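Local coordinates for STM4351 (Salmonella enterica, PDB 2Y7I), which binds arginine with high specificity as a periplasmic solute-binding protein of family 3 and probably serves its capture and transport, at residues Pro59-Phe63 / Lys64-Ala68; Phe146-Lys150 / Asn151-Glu155; Ala181-Pro184 / Asp185-Gly188; Lys212-Ser216 / Pro217-Gln221. All blocks are in the same frame, centred on the assembly; numbering follows the deposited sequence. Where two conformers were deposited one is given.

The four contacts follow one another along the chain without interleaving, and none touches another. Contact 1 ends helix 57-62 and leads into strand 68-69; contact 4 joins helix 200-214 to helix 217-227. These two lie in one lobe of a two-lobed binding protein, their centres about 28 Å apart. Contacts 2 and 3, about 26 Å apart between centres, belong to the other lobe, built round the five-stranded mixed sheet that contains strands 95-100 and 156-160. Contacts 2 and 4 are the most distant pair, with centres about 38 Å apart on opposite sides of the chain's centre. Arginine binds between the lobes, and contact 3 comes nearest to it.

Contact 1 of 4, residues Pro59-Phe63 / Lys64-Ala68. With ZN (zinc ion), chain E.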
loop_
_atom_site.group_PDB
_atom_site.type_symbol
_atom_site.label_atom_id
_atom_site.label_comp_id
_atom_site.label_asym_id
_atom_site.label_seq_id
_atom_site.Cartn_x
_atom_site.Cartn_y
_atom_site.Cartn_z
ATOM N N PRO A 59 -16.789 21.233 7.728
ATOM C CA PRO A 59 -17.814 22.222 7.380
ATOM C C PRO A 59 -17.684 22.825 5.977
ATOM O O PRO A 59 -18.691 22.953 5.274
ATOM C CB PRO A 59 -17.632 23.304 8.446
ATOM C CG PRO A 59 -17.106 22.580 9.614
ATOM C CD PRO A 59 -16.247 21.466 9.082
ATOM N N SER A 60 -16.465 23.172 5.568
ATOM C CA SER A 60 -16.232 23.717 4.231
ATOM C C SER A 60 -16.497 22.684 3.138
ATOM O O SER A 60 -17.022 23.021 2.082
ATOM C CB SER A 60 -14.807 24.263 4.106
ATOM O OG SER A 60 -14.629 25.407 4.918
ATOM N N LEU A 61 -16.116 21.431 3.394
ATOM C CA LEU A 61 -16.415 20.325 2.479
ATOM C C LEU A 61 -17.920 20.199 2.256
ATOM O O LEU A 61 -18.391 20.101 1.108
ATOM C CB LEU A 61 -15.845 19.005 3.036
ATOM C CG LEU A 61 -16.045 17.706 2.238
ATOM C CD1 LEU A 61 -15.508 17.807 0.795
ATOM C CD2 LEU A 61 -15.396 16.543 2.967
ATOM N N ARG A 62 -18.674 20.218 3.352
ATOM C CA ARG A 62 -20.138 20.142 3.291
ATOM C C ARG A 62 -20.744 21.346 2.560
ATOM O O ARG A 62 -21.741 21.212 1.856
ATOM C CB ARG A 62 -20.736 19.999 4.697
ATOM C CG ARG A 62 -20.428 18.656 5.366
ATOM C CD ARG A 62 -20.815 18.624 6.846
ATOM N NE ARG A 62 -22.252 18.801 7.076
ATOM C CZ ARG A 62 -23.168 17.833 6.999
ATOM N NH1 ARG A 62 -22.820 16.591 6.688
ATOM N NH2 ARG A 62 -24.443 18.105 7.233
ATOM N N PHE A 63 -20.104 22.505 2.712
ATOM C CA PHE A 63 -20.504 23.739 2.036
ATOM C C PHE A 63 -20.013 23.802 0.572
ATOM O O PHE A 63 -20.190 24.815 -0.100
ATOM C CB PHE A 63 -20.002 24.942 2.858
ATOM C CG PHE A 63 -20.604 26.261 2.457
ATOM C CD1 PHE A 63 -21.969 26.511 2.633
ATOM C CD2 PHE A 63 -19.799 27.273 1.925
ATOM C CE1 PHE A 63 -22.534 27.748 2.260
ATOM C CE2 PHE A 63 -20.346 28.513 1.555
ATOM C CZ PHE A 63 -21.718 28.751 1.724
ATOM N N LYS A 64 -19.401 22.717 0.092
ATOM C CA LYS A 64 -18.940 22.589 -1.308
ATOM C C LYS A 64 -17.763 23.478 -1.707
ATOM O O LYS A 64 -17.571 23.753 -2.894
ATOM C CB LYS A 64 -20.088 22.790 -2.307
ATOM C CG LYS A 64 -21.138 21.715 -2.265
ATOM C CD LYS A 64 -21.990 21.726 -3.519
ATOM C CE LYS A 64 -23.077 20.672 -3.422
ATOM N NZ LYS A 64 -23.879 20.849 -2.177
ATOM N N LYS A 65 -16.983 23.928 -0.728
ATOM C CA LYS A 65 -15.823 24.774 -0.996
ATOM C C LYS A 65 -14.706 24.000 -1.715
ATOM O O LYS A 65 -13.905 24.583 -2.446
ATOM C CB LYS A 65 -15.310 25.399 0.305
ATOM C CG LYS A 65 -14.172 26.379 0.122
ATOM C CD LYS A 65 -13.617 26.852 1.457
ATOM C CE LYS A 65 -12.625 27.977 1.248
ATOM N NZ LYS A 65 -12.059 28.398 2.545
ATOM N N PHE A 66 -14.652 22.691 -1.492
ATOM C CA PHE A 66 -13.756 21.816 -2.237
ATOM C C PHE A 66 -14.366 20.430 -2.431
ATOM O O PHE A 66 -15.415 20.123 -1.872
ATOM C CB PHE A 66 -12.336 21.750 -1.629
ATOM C CG PHE A 66 -12.250 22.113 -0.166
ATOM C CD1 PHE A 66 -12.709 21.240 0.818
ATOM C CD2 PHE A 66 -11.665 23.313 0.226
ATOM C CE1 PHE A 66 -12.607 21.568 2.171
ATOM C CE2 PHE A 66 -11.558 23.654 1.579
ATOM C CZ PHE A 66 -12.030 22.781 2.549
ATOM N N ASP A 67 -13.710 19.610 -3.243
ATOM C CA ASP A 67 -14.220 18.292 -3.598
ATOM C C ASP A 67 -13.892 17.236 -2.557
ATOM O O ASP A 67 -14.652 16.292 -2.368
ATOM C CB ASP A 67 -13.636 17.861 -4.939
ATOM C CG ASP A 67 -13.942 18.838 -6.030
ATOM O OD1 ASP A 67 -15.144 19.086 -6.273
ATOM O OD2 ASP A 67 -12.983 19.384 -6.619
ATOM N N ALA A 68 -12.753 17.397 -1.892
ATOM C CA ALA A 68 -12.244 16.370 -0.998
ATOM C C ALA A 68 -11.349 16.982 0.071
ATOM O O ALA A 68 -10.874 18.107 -0.073
ATOM C CB ALA A 68 -11.487 15.296 -1.788
HETATM ZN ZN ZN E . -13.535 21.149 -7.527
HETATM O O HOH W 1 -14.403 22.385 -5.990
#
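S60 meets the chain beyond its helix twice, through its carbonyl and through its CB. S60 O takes the amide of K65 in a 3.0 Å bond from K65 N. S60 CB rests against the F66 ring, 3.5 Å from F66 CZ, while K65 CB lies over one face of that ring near its rim. With chi1 at -68°, S60 OG stands beside its own backbone N and turns back along the helix to S56 O; Q52 also bonds to it, and the aliphatic part of K65 passes alongside on the way to that same glutamine.

L61 contributes the second capping acceptor: K64 N lies 3.0 Å from L61 O. Together the two bonds make a Schellman motif, with K64 at positive phi (69°) turning the chain off the end of helix 57-62. R196 NH1 bonds to both L61 O and F66 O, linking the helix end to the residues after it. The L61 side chain reaches past the turn, and its CD1 meets two backbone carbonyls, 3.5 Å from F66 O and 3.6 Å from D67 O. D67 turns its side chain away from the helix, and its OD2 binds a zinc ion at 2.1 Å; H9 and a water at 2.2 Å from the zinc ion are further ligands.

R62 also turns away, its NH1 bonding to Q82 O. F63 gives its N-H to P59 O, the last regular helical bond before K64 takes the chain out of the helix.

Contact 2 of 4, residues Phe146-Lys150 / Asn151-Glu155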
loop_
_atom_site.group_PDB
_atom_site.type_symbol
_atom_site.label_atom_id
_atom_site.label_comp_id
_atom_site.label_asym_id
_atom_site.label_seq_id
_atom_site.Cartn_x
_atom_site.Cartn_y
_atom_site.Cartn_z
ATOM N N PHE A 146 3.048 24.532 19.822
ATOM C CA PHE A 146 4.494 24.351 20.067
ATOM C C PHE A 146 5.181 25.625 20.557
ATOM O O PHE A 146 5.988 25.586 21.495
ATOM C CB PHE A 146 5.196 23.811 18.817
ATOM C CG PHE A 146 4.856 22.379 18.498
ATOM C CD1 PHE A 146 4.920 21.397 19.487
ATOM C CD2 PHE A 146 4.477 22.010 17.213
ATOM C CE1 PHE A 146 4.611 20.077 19.201
ATOM C CE2 PHE A 146 4.160 20.689 16.913
ATOM C CZ PHE A 146 4.224 19.718 17.910
ATOM N N THR A 147 4.853 26.758 19.941
ATOM C CA THR A 147 5.373 28.044 20.391
ATOM C C THR A 147 5.038 28.280 21.861
ATOM O O THR A 147 5.894 28.694 22.649
ATOM C CB THR A 147 4.833 29.207 19.522
ATOM O OG1 THR A 147 5.200 28.979 18.159
ATOM C CG2 THR A 147 5.405 30.546 19.975
ATOM N N ASP A 148 3.786 28.017 22.220
ATOM C CA ASP A 148 3.326 28.192 23.593
ATOM C C ASP A 148 3.953 27.207 24.570
ATOM O O ASP A 148 4.148 27.533 25.740
ATOM C CB ASP A 148 1.805 28.120 23.658
ATOM C CG ASP A 148 1.147 29.463 23.358
ATOM O OD1 ASP A 148 1.842 30.398 22.901
ATOM O OD2 ASP A 148 -0.072 29.589 23.589
ATOM N N LEU A 149 4.262 26.002 24.097
ATOM C CA LEU A 149 5.017 25.043 24.904
ATOM C C LEU A 149 6.421 25.573 25.207
ATOM O O LEU A 149 6.880 25.541 26.347
ATOM C CB LEU A 149 5.096 23.682 24.198
ATOM C CG LEU A 149 5.937 22.565 24.836
ATOM C CD1 LEU A 149 5.408 22.139 26.209
ATOM C CD2 LEU A 149 6.039 21.369 23.917
ATOM N N LYS A 150 7.088 26.083 24.179
ATOM C CA LYS A 150 8.452 26.563 24.310
ATOM C C LYS A 150 8.586 27.811 25.182
ATOM O O LYS A 150 9.610 27.998 25.845
ATOM C CB LYS A 150 9.072 26.778 22.933
ATOM C CG LYS A 150 9.416 25.456 22.244
ATOM C CD LYS A 150 10.512 25.602 21.219
ATOM C CE LYS A 150 9.964 26.000 19.863
ATOM N NZ LYS A 150 10.908 25.572 18.768
ATOM N N ASN A 151 7.533 28.630 25.179
ATOM C CA ASN A 151 7.441 29.843 25.998
ATOM C C ASN A 151 6.878 29.584 27.400
ATOM O O ASN A 151 6.570 30.524 28.128
ATOM C CB ASN A 151 6.588 30.899 25.284
ATOM C CG ASN A 151 7.340 31.605 24.160
ATOM O OD1 ASN A 151 6.748 32.027 23.165
ATOM N ND2 ASN A 151 8.651 31.732 24.317
ATOM N N ASN A 152 6.747 28.306 27.761
ATOM C CA ASN A 152 6.184 27.874 29.058
ATOM C C ASN A 152 4.726 28.226 29.364
ATOM O O ASN A 152 4.311 28.235 30.527
ATOM C CB ASN A 152 7.099 28.270 30.236
ATOM C CG ASN A 152 8.077 27.181 30.593
ATOM O OD1 ASN A 152 9.261 27.269 30.268
ATOM N ND2 ASN A 152 7.587 26.127 31.248
ATOM N N ARG A 153 3.949 28.510 28.327
ATOM C CA ARG A 153 2.522 28.742 28.509
ATOM C C ARG A 153 1.751 27.430 28.617
ATOM O O ARG A 153 0.588 27.405 29.042
ATOM C CB ARG A 153 1.972 29.609 27.384
ATOM C CG ARG A 153 2.140 31.085 27.654
ATOM C CD ARG A 153 1.440 31.920 26.599
ATOM N NE ARG A 153 0.693 33.028 27.200
ATOM C CZ ARG A 153 -0.631 33.040 27.354
ATOM N NH1 ARG A 153 -1.364 32.003 26.948
ATOM N NH2 ARG A 153 -1.228 34.094 27.903
ATOM N N LEU A 154 2.409 26.343 28.222
ATOM C CA LEU A 154 1.834 25.011 28.312
ATOM C C LEU A 154 2.851 24.078 28.923
ATOM O O LEU A 154 4.054 24.332 28.830
ATOM C CB LEU A 154 1.478 24.476 26.920
ATOM C CG LEU A 154 0.519 25.261 26.024
ATOM C CD1 LEU A 154 0.546 24.649 24.626
ATOM C CD2 LEU A 154 -0.893 25.255 26.599
ATOM N N GLU A 155 2.369 23.000 29.532
ATOM C CA GLU A 155 3.256 21.936 30.001
ATOM C C GLU A 155 3.444 20.820 28.982
ATOM O O GLU A 155 4.437 20.093 29.029
ATOM C CB GLU A 155 2.790 21.373 31.345
ATOM C CG GLU A 155 2.985 22.360 32.491
ATOM C CD GLU A 155 4.435 22.805 32.620
ATOM O OE1 GLU A 155 5.243 22.031 33.169
ATOM O OE2 GLU A 155 4.770 23.926 32.173
#
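D148, L149, R153 and L154 meet where helix 142-150 runs out and the chain turns toward strand 156-160, a local contact round the turn at a helix C-terminus. D148 O is the main acceptor: R153 N lies 2.8 Å from it, while L154 N adds a weak bond at 3.3 Å from D148 O. Among the side chains, D148 CB packs on L154 CD1 at 3.8 Å, and L154 continues inward against V137 and Y139 of strand 135-139. The D148 and R153 side chains lie side by side, pointing the same way, with carboxylate and guanidinium planes 43° apart, yet D148 OD2 and R153 NH1 stay 4.3 Å from each other, beyond a salt bridge; D148 OD2 is hydrogen-bonded to Y139 OH instead. L149 CG is anti to the backbone N (chi1 176°), which helps bring CD1 to 3.6 Å from E155 O; the side chain also packs on V157 of the sheet. T147 O still receives a helical bond from N151 N, at 3.0 Å. N152, at positive phi, sends its N to L149 O across 3.1 Å. With R153 N on D148 O, this is the paired bonding of a Schellman motif that ends the helix.

Contact 3 of 4, residues Ala181-Pro184 / Asp185-Gly188; sequences ASDP and DYYG
The backbone folds round D183 O, which accepts both Y186 N at 2.9 Å and Y187 N at 2.8 Å, so that P184 and D185 form the corner of a tight turn. The D183 carboxylate reinforces it with an Asx turn: D185 N reaches D183 OD1 at 2.9 Å (157° at the hydrogen), on the anti side and 31° out of the carboxylate plane. CG of D183 lies anti to the backbone N, which brings OD1 to D185 N and sets CG against the edge of the Y186 ring. There D183 CG lies in the ring plane, 3.6 Å from Y186 CD1, with carboxylate and ring set steeply at 79°. A water donates to D183 OD1 at 2.7 Å and weakly to the D185 carboxylate, probably easing the closeness of two like charges. A second water bridges P184 O and Y187 O, and P184 CA makes a CH...O contact of 3.4 Å to Y187 O. At the other end A181 CB packs on Y187 CE2 at 3.9 Å.

Both tyrosines pack against helix 122-130: Y186 OH bonds to D129, and Y187 OH to H123, whose ring also meets that of Y187. A181 pairs its backbone with A95 of strand 95-100 and, like Y187, touches F158 of strand 156-160. These residues tie the turn to that helix and the sheet, while P184 and D185 stay exposed; the Y187 side chain is about 6 Å from bound arginine.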
loop_
_atom_site.group_PDB
_atom_site.type_symbol
_atom_site.label_atom_id
_atom_site.label_comp_id
_atom_site.label_asym_id
_atom_site.label_seq_id
_atom_site.Cartn_x
_atom_site.Cartn_y
_atom_site.Cartn_z
ATOM N N ALA A 181 -1.620 7.408 24.546
ATOM C CA ALA A 181 -3.075 7.228 24.507
ATOM C C ALA A 181 -3.429 6.403 23.283
ATOM O O ALA A 181 -3.050 6.749 22.162
ATOM C CB ALA A 181 -3.783 8.571 24.460
ATOM N N SER A 182 -4.157 5.315 23.505
ATOM C CA SER A 182 -4.471 4.370 22.441
ATOM C C SER A 182 -5.940 3.959 22.422
ATOM O O SER A 182 -6.368 3.261 21.492
ATOM C CB SER A 182 -3.586 3.123 22.565
ATOM O OG SER A 182 -2.280 3.380 22.076
ATOM N N ASP A 183 -6.694 4.393 23.437
ATOM C CA ASP A 183 -8.107 3.993 23.632
ATOM C C ASP A 183 -8.828 3.827 22.286
ATOM O O ASP A 183 -8.963 4.802 21.541
ATOM C CB ASP A 183 -8.823 5.022 24.528
ATOM C CG ASP A 183 -10.260 4.621 24.887
ATOM O OD1 ASP A 183 -10.907 3.857 24.135
ATOM O OD2 ASP A 183 -10.758 5.095 25.930
ATOM N N PRO A 184 -9.268 2.593 21.958
ATOM C CA PRO A 184 -9.830 2.383 20.615
ATOM C C PRO A 184 -11.218 3.002 20.379
ATOM O O PRO A 184 -11.720 2.959 19.260
ATOM C CB PRO A 184 -9.864 0.857 20.478
ATOM C CG PRO A 184 -9.935 0.351 21.880
ATOM C CD PRO A 184 -9.141 1.323 22.705
ATOM N N ASP A 185 -11.830 3.561 21.418
ATOM C CA ASP A 185 -13.015 4.407 21.245
ATOM C C ASP A 185 -12.637 5.725 20.557
ATOM O O ASP A 185 -13.502 6.409 19.999
ATOM C CB ASP A 185 -13.681 4.703 22.595
ATOM C CG ASP A 185 -14.424 3.513 23.161
ATOM O OD1 ASP A 185 -14.771 2.584 22.397
ATOM O OD2 ASP A 185 -14.668 3.508 24.384
ATOM N N TYR A 186 -11.339 6.055 20.584
ATOM C CA TYR A 186 -10.823 7.334 20.096
ATOM C C TYR A 186 -9.781 7.189 18.987
ATOM O O TYR A 186 -9.718 8.015 18.078
ATOM C CB TYR A 186 -10.241 8.151 21.270
ATOM C CG TYR A 186 -11.296 8.494 22.296
ATOM C CD1 TYR A 186 -11.618 7.604 23.318
ATOM C CD2 TYR A 186 -12.006 9.695 22.218
ATOM C CE1 TYR A 186 -12.616 7.893 24.243
ATOM C CE2 TYR A 186 -12.998 9.998 23.149
ATOM C CZ TYR A 186 -13.295 9.091 24.156
ATOM O OH TYR A 186 -14.282 9.385 25.067
ATOM N N TYR A 187 -8.985 6.126 19.054
ATOM C CA TYR A 187 -7.796 5.980 18.208
ATOM C C TYR A 187 -7.771 4.658 17.448
ATOM O O TYR A 187 -8.430 3.719 17.836
ATOM C CB TYR A 187 -6.535 6.106 19.071
ATOM C CG TYR A 187 -6.351 7.503 19.647
ATOM C CD1 TYR A 187 -6.074 8.582 18.813
ATOM C CD2 TYR A 187 -6.453 7.737 21.017
ATOM C CE1 TYR A 187 -5.912 9.870 19.312
ATOM C CE2 TYR A 187 -6.300 9.022 21.542
ATOM C CZ TYR A 187 -6.023 10.085 20.674
ATOM O OH TYR A 187 -5.857 11.357 21.159
ATOM N N GLY A 188 -7.005 4.599 16.364
ATOM C CA GLY A 188 -6.865 3.361 15.605
ATOM C C GLY A 188 -7.725 3.277 14.356
ATOM O O GLY A 188 -7.624 2.305 13.607
HETATM O O HOH W 2 -12.056 1.667 25.275
HETATM O O HOH W 3 -9.897 1.747 16.884
#

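Contact 4 of 4, residues Lys212-Ser216 / Pro217-Gln221; sequences KVKAS and PEYAQ
V213 O is gripped by two donors of one residue, S216 OG at 2.5 Å from V213 O, unusually short as modelled, and S216 N at 3.1 Å from the same atom. The hydroxyl sits in the carbonyl plane, on a lone pair of V213 O. S216 holds its OG between its backbone N and its carbonyl carbon (chi1 69°), which lets the one atom face both helices: having donated to V213 O, it accepts weakly from Y219 N at 3.3 Å from S216 OG. That is the capping bond of an N-cap residue, and Y219 N also meets S216 O at 3.1 Å.

In the conformer given, Y219 CG stands anti to the backbone N, laying the ring back over the end of helix 200-214. K214 covers one face, its CA 4.0 Å from the ring centroid in a CH-pi contact and its CG 3.7 Å above the plane toward the rim. V213 CG1 touches the ring at Y219 CD1, 4.2 Å away. The ammonium of K214 leads away from the Y219 ring, to Q87 OE1 and P88 O of the same chain and to D211 O of the second subunit, whose own K214 packs on Y219.

S216 thus spends its hydroxyl as donor to one helix's last turn and acceptor from the next helix's first, linking the two by hydrogen bonds that satisfy its polar atoms within a largely buried corner at the subunit interface.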
loop_
_atom_site.group_PDB
_atom_site.type_symbol
_atom_site.label_atom_id
_atom_site.label_comp_id
_atom_site.label_asym_id
_atom_site.label_seq_id
_atom_site.Cartn_x
_atom_site.Cartn_y
_atom_site.Cartn_z
ATOM N N LYS A 212 -4.944 1.198 -6.706
ATOM C CA LYS A 212 -3.742 1.201 -7.519
ATOM C C LYS A 212 -2.544 1.835 -6.815
ATOM O O LYS A 212 -1.466 1.246 -6.808
ATOM C CB LYS A 212 -4.004 1.863 -8.877
ATOM C CG LYS A 212 -4.905 1.032 -9.774
ATOM C CD LYS A 212 -5.270 1.790 -11.046
ATOM C CE LYS A 212 -6.135 0.935 -11.947
ATOM N NZ LYS A 212 -6.924 1.768 -12.905
ATOM N N VAL A 213 -2.725 3.024 -6.231
ATOM C CA VAL A 213 -1.619 3.716 -5.547
ATOM C C VAL A 213 -1.054 2.864 -4.413
ATOM O O VAL A 213 0.164 2.731 -4.282
ATOM C CB VAL A 213 -2.025 5.128 -5.025
ATOM C CG1 VAL A 213 -0.947 5.723 -4.128
ATOM C CG2 VAL A 213 -2.316 6.070 -6.207
ATOM N N LYS A 214 -1.939 2.272 -3.614
ATOM C CA LYS A 214 -1.511 1.458 -2.461
ATOM C C LYS A 214 -0.790 0.167 -2.854
ATOM O O LYS A 214 -0.053 -0.406 -2.036
ATOM C CB LYS A 214 -2.681 1.186 -1.512
ATOM C CG LYS A 214 -3.154 2.437 -0.777
ATOM C CD LYS A 214 -4.524 2.242 -0.141
ATOM C CE LYS A 214 -4.470 1.223 1.003
ATOM N NZ LYS A 214 -5.840 0.839 1.443
ATOM N N ALA A 215 -0.976 -0.274 -4.100
ATOM C CA ALA A 215 -0.294 -1.477 -4.600
ATOM C C ALA A 215 1.056 -1.167 -5.255
ATOM O O ALA A 215 1.763 -2.076 -5.697
ATOM C CB ALA A 215 -1.185 -2.236 -5.570
ATOM N N SER A 216 1.403 0.114 -5.316
ATOM C CA SER A 216 2.580 0.561 -6.051
ATOM C C SER A 216 3.816 0.598 -5.161
ATOM O O SER A 216 3.723 0.919 -3.974
ATOM C CB SER A 216 2.339 1.941 -6.681
ATOM O OG SER A 216 2.254 2.959 -5.693
ATOM N N PRO A 217 4.988 0.274 -5.737
ATOM C CA PRO A 217 6.247 0.428 -4.994
ATOM C C PRO A 217 6.425 1.870 -4.498
ATOM O O PRO A 217 6.983 2.086 -3.418
ATOM C CB PRO A 217 7.312 0.076 -6.030
ATOM C CG PRO A 217 6.602 -0.763 -7.044
ATOM C CD PRO A 217 5.198 -0.263 -7.094
ATOM N N GLU A 218 5.924 2.837 -5.272
ATOM C CA GLU A 218 6.009 4.269 -4.930
ATOM C C GLU A 218 5.353 4.628 -3.605
ATOM O O GLU A 218 5.815 5.526 -2.898
ATOM C CB GLU A 218 5.391 5.137 -6.035
ATOM C CG GLU A 218 6.208 5.200 -7.326
ATOM C CD GLU A 218 5.897 4.066 -8.304
ATOM O OE1 GLU A 218 5.124 3.148 -7.957
ATOM O OE2 GLU A 218 6.435 4.089 -9.430
ATOM N N TYR A 219 4.284 3.916 -3.268
ATOM C CA TYR A 219 3.544 4.184 -2.046
ATOM C C TYR A 219 4.342 3.709 -0.830
ATOM O O TYR A 219 4.341 4.367 0.207
ATOM C CB TYR A 219 2.150 3.559 -2.157
ATOM C CG TYR A 219 1.314 3.539 -0.906
ATOM C CD1 TYR A 219 0.749 4.705 -0.382
ATOM C CD2 TYR A 219 1.057 2.335 -0.262
ATOM C CE1 TYR A 219 -0.031 4.657 0.773
ATOM C CE2 TYR A 219 0.291 2.276 0.867
ATOM C CZ TYR A 219 -0.251 3.430 1.386
ATOM O OH TYR A 219 -1.010 3.320 2.523
ATOM N N ALA A 220 5.074 2.604 -0.984
ATOM C CA ALA A 220 6.010 2.146 0.049
ATOM C C ALA A 220 7.140 3.169 0.225
ATOM O O ALA A 220 7.553 3.468 1.351
ATOM C CB ALA A 220 6.564 0.774 -0.291
ATOM N N GLN A 221 7.613 3.719 -0.895
ATOM C CA GLN A 221 8.656 4.750 -0.868
ATOM C C GLN A 221 8.190 6.062 -0.220
ATOM O O GLN A 221 8.977 6.724 0.456
ATOM C CB GLN A 221 9.220 4.995 -2.273
ATOM C CG GLN A 221 9.914 3.777 -2.881
ATOM C CD GLN A 221 9.997 3.836 -4.400
ATOM O OE1 GLN A 221 9.541 4.800 -5.029
ATOM N NE2 GLN A 221 10.570 2.795 -5.000
#